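Local coordinates for protein melanophilin (PDB 2ZET) that links melanosome-bound Rab27A to the motor protein myosin Va as a Rab effector in melanosome transport, at residues 70-75 with 91-96. Residues are numbered along the deposited sequence; the frame is centred on the assembly and turned at random.
Sequences HCARCL and CSLFVC. With ZN (zinc ion), chain H; ZN (zinc ion), chain G.
Cys71, Cys74 and Cys96 bring their SG atoms to one zinc ion, with metal bonds of 2.4 Å from Cys71 SG, 2.3 Å from Cys74 SG and 2.5 Å from Cys96 SG; Cys99 supplies the fourth sulfur. A chi1 of 173° sets Cys71 SG beside its carbonyl carbon, on the side of the following amides. Cys96 N donates to Cys71 SG from across the contact at 3.2 Å, with an N-H...S angle of 158°, while Arg73 N donates a hydrogen bond to the same sulfur from within its own segment and Cys74 N adds a weak one. Such bonds probably temper the thiolate charge, as is common where a CxxC pair binds zinc. One residue along, Ala72 N donates to Phe94 O at 3.0 Å, in the carbonyl plane. Ala72 CB lies 3.8 Å from Val95 CG1, and Leu93 CD1 touches it more loosely. Asn67 bridges the two segments, OD1 accepting from Phe94 N and ND2 donating to His70 O. Segment 91-96 spans both sites of this FYVE-type finger of the Rab-binding domain, since Cys91 binds the other zinc ion with Cys88, Cys111 and Cys114. Strand 94-95 pairs antiparallel with strand 86-87, and Leu75 and Cys91 lean on helix 19-60.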
loop_
_atom_site.group_PDB
_atom_site.type_symbol
_atom_site.label_atom_id
_atom_site.label_comp_id
_atom_site.label_asym_id
_atom_site.label_seq_id
_atom_site.Cartn_x
_atom_site.Cartn_y
_atom_site.Cartn_z
ATOM N N HIS B 70 31.015 24.842 -5.385
ATOM C CA HIS B 70 29.610 25.107 -5.115
ATOM C C HIS B 70 28.744 23.846 -5.099
ATOM O O HIS B 70 28.970 22.929 -5.894
ATOM C CB HIS B 70 29.085 26.073 -6.178
ATOM C CG HIS B 70 29.784 27.395 -6.192
ATOM N ND1 HIS B 70 29.245 28.529 -5.626
ATOM C CD2 HIS B 70 30.996 27.756 -6.670
ATOM C CE1 HIS B 70 30.093 29.532 -5.755
ATOM N NE2 HIS B 70 31.166 29.090 -6.384
ATOM N N CYS B 71 27.759 23.794 -4.198
ATOM C CA CYS B 71 26.842 22.648 -4.135
ATOM C C CYS B 71 26.155 22.489 -5.493
ATOM O O CYS B 71 25.697 23.474 -6.086
ATOM C CB CYS B 71 25.762 22.846 -3.065
ATOM S SG CYS B 71 24.486 21.550 -3.081
ATOM N N ALA B 72 26.081 21.249 -5.972
ATOM C CA ALA B 72 25.472 20.950 -7.265
ATOM C C ALA B 72 23.969 21.241 -7.332
ATOM O O ALA B 72 23.403 21.391 -8.414
ATOM C CB ALA B 72 25.738 19.486 -7.627
ATOM N N ARG B 73 23.333 21.345 -6.174
ATOM C CA ARG B 73 21.905 21.582 -6.109
ATOM C C ARG B 73 21.541 23.033 -5.816
ATOM O O ARG B 73 20.887 23.667 -6.625
ATOM C CB ARG B 73 21.306 20.670 -5.047
ATOM C CG ARG B 73 19.874 20.233 -5.287
ATOM C CD ARG B 73 18.933 21.402 -5.383
ATOM N NE ARG B 73 17.603 21.044 -4.913
ATOM C CZ ARG B 73 16.539 21.829 -5.033
ATOM N NH1 ARG B 73 16.645 23.026 -5.620
ATOM N NH2 ARG B 73 15.369 21.414 -4.551
ATOM N N CYS B 74 21.953 23.560 -4.664
ATOM C CA CYS B 74 21.629 24.940 -4.311
ATOM C C CYS B 74 22.658 25.974 -4.780
ATOM O O CYS B 74 22.428 27.175 -4.680
ATOM C CB CYS B 74 21.398 25.071 -2.794
ATOM S SG CYS B 74 22.835 24.890 -1.679
ATOM N N LEU B 75 23.790 25.506 -5.287
ATOM C CA LEU B 75 24.829 26.394 -5.787
ATOM C C LEU B 75 25.478 27.289 -4.752
ATOM O O LEU B 75 26.364 28.063 -5.073
ATOM C CB LEU B 75 24.280 27.264 -6.908
ATOM C CG LEU B 75 23.651 26.511 -8.084
ATOM C CD1 LEU B 75 23.216 27.526 -9.123
ATOM C CD2 LEU B 75 24.637 25.520 -8.688
ATOM N N CYS B 91 25.253 9.873 -8.980
ATOM C CA CYS B 91 25.852 10.680 -10.038
ATOM C C CYS B 91 27.202 11.270 -9.622
ATOM O O CYS B 91 27.786 12.094 -10.331
ATOM C CB CYS B 91 24.898 11.798 -10.447
ATOM S SG CYS B 91 24.873 13.181 -9.311
ATOM N N SER B 92 27.687 10.828 -8.465
ATOM C CA SER B 92 28.966 11.253 -7.899
ATOM C C SER B 92 29.352 12.736 -7.941
ATOM O O SER B 92 30.525 13.059 -8.105
ATOM C CB SER B 92 30.106 10.409 -8.489
ATOM O OG SER B 92 30.102 10.434 -9.903
ATOM N N LEU B 93 28.374 13.629 -7.797
ATOM C CA LEU B 93 28.654 15.066 -7.745
ATOM C C LEU B 93 28.541 15.415 -6.268
ATOM O O LEU B 93 28.027 14.619 -5.485
ATOM C CB LEU B 93 27.629 15.879 -8.536
ATOM C CG LEU B 93 27.663 15.782 -10.065
ATOM C CD1 LEU B 93 26.813 16.900 -10.670
ATOM C CD2 LEU B 93 29.096 15.893 -10.556
ATOM N N PHE B 94 29.007 16.588 -5.870
ATOM C CA PHE B 94 28.916 16.941 -4.465
ATOM C C PHE B 94 27.786 17.895 -4.201
ATOM O O PHE B 94 27.428 18.696 -5.053
ATOM C CB PHE B 94 30.218 17.561 -3.967
ATOM C CG PHE B 94 31.412 16.682 -4.144
ATOM C CD1 PHE B 94 31.922 16.424 -5.416
ATOM C CD2 PHE B 94 32.037 16.116 -3.040
ATOM C CE1 PHE B 94 33.041 15.616 -5.591
ATOM C CE2 PHE B 94 33.159 15.303 -3.200
ATOM C CZ PHE B 94 33.661 15.053 -4.481
ATOM N N VAL B 95 27.234 17.804 -3.001
ATOM C CA VAL B 95 26.137 18.654 -2.584
ATOM C C VAL B 95 26.207 18.832 -1.074
ATOM O O VAL B 95 26.841 18.033 -0.379
ATOM C CB VAL B 95 24.789 18.024 -2.942
ATOM C CG1 VAL B 95 24.734 17.733 -4.417
ATOM C CG2 VAL B 95 24.604 16.748 -2.166
ATOM N N CYS B 96 25.549 19.869 -0.562
ATOM C CA CYS B 96 25.564 20.123 0.868
ATOM C C CYS B 96 24.648 19.150 1.587
ATOM O O CYS B 96 23.873 18.432 0.959
ATOM C CB CYS B 96 25.152 21.575 1.177
ATOM S SG CYS B 96 23.391 22.034 1.033
HETATM ZN ZN ZN H . 23.111 22.593 -1.430
HETATM ZN ZN ZN G . 23.450 12.323 -7.782
#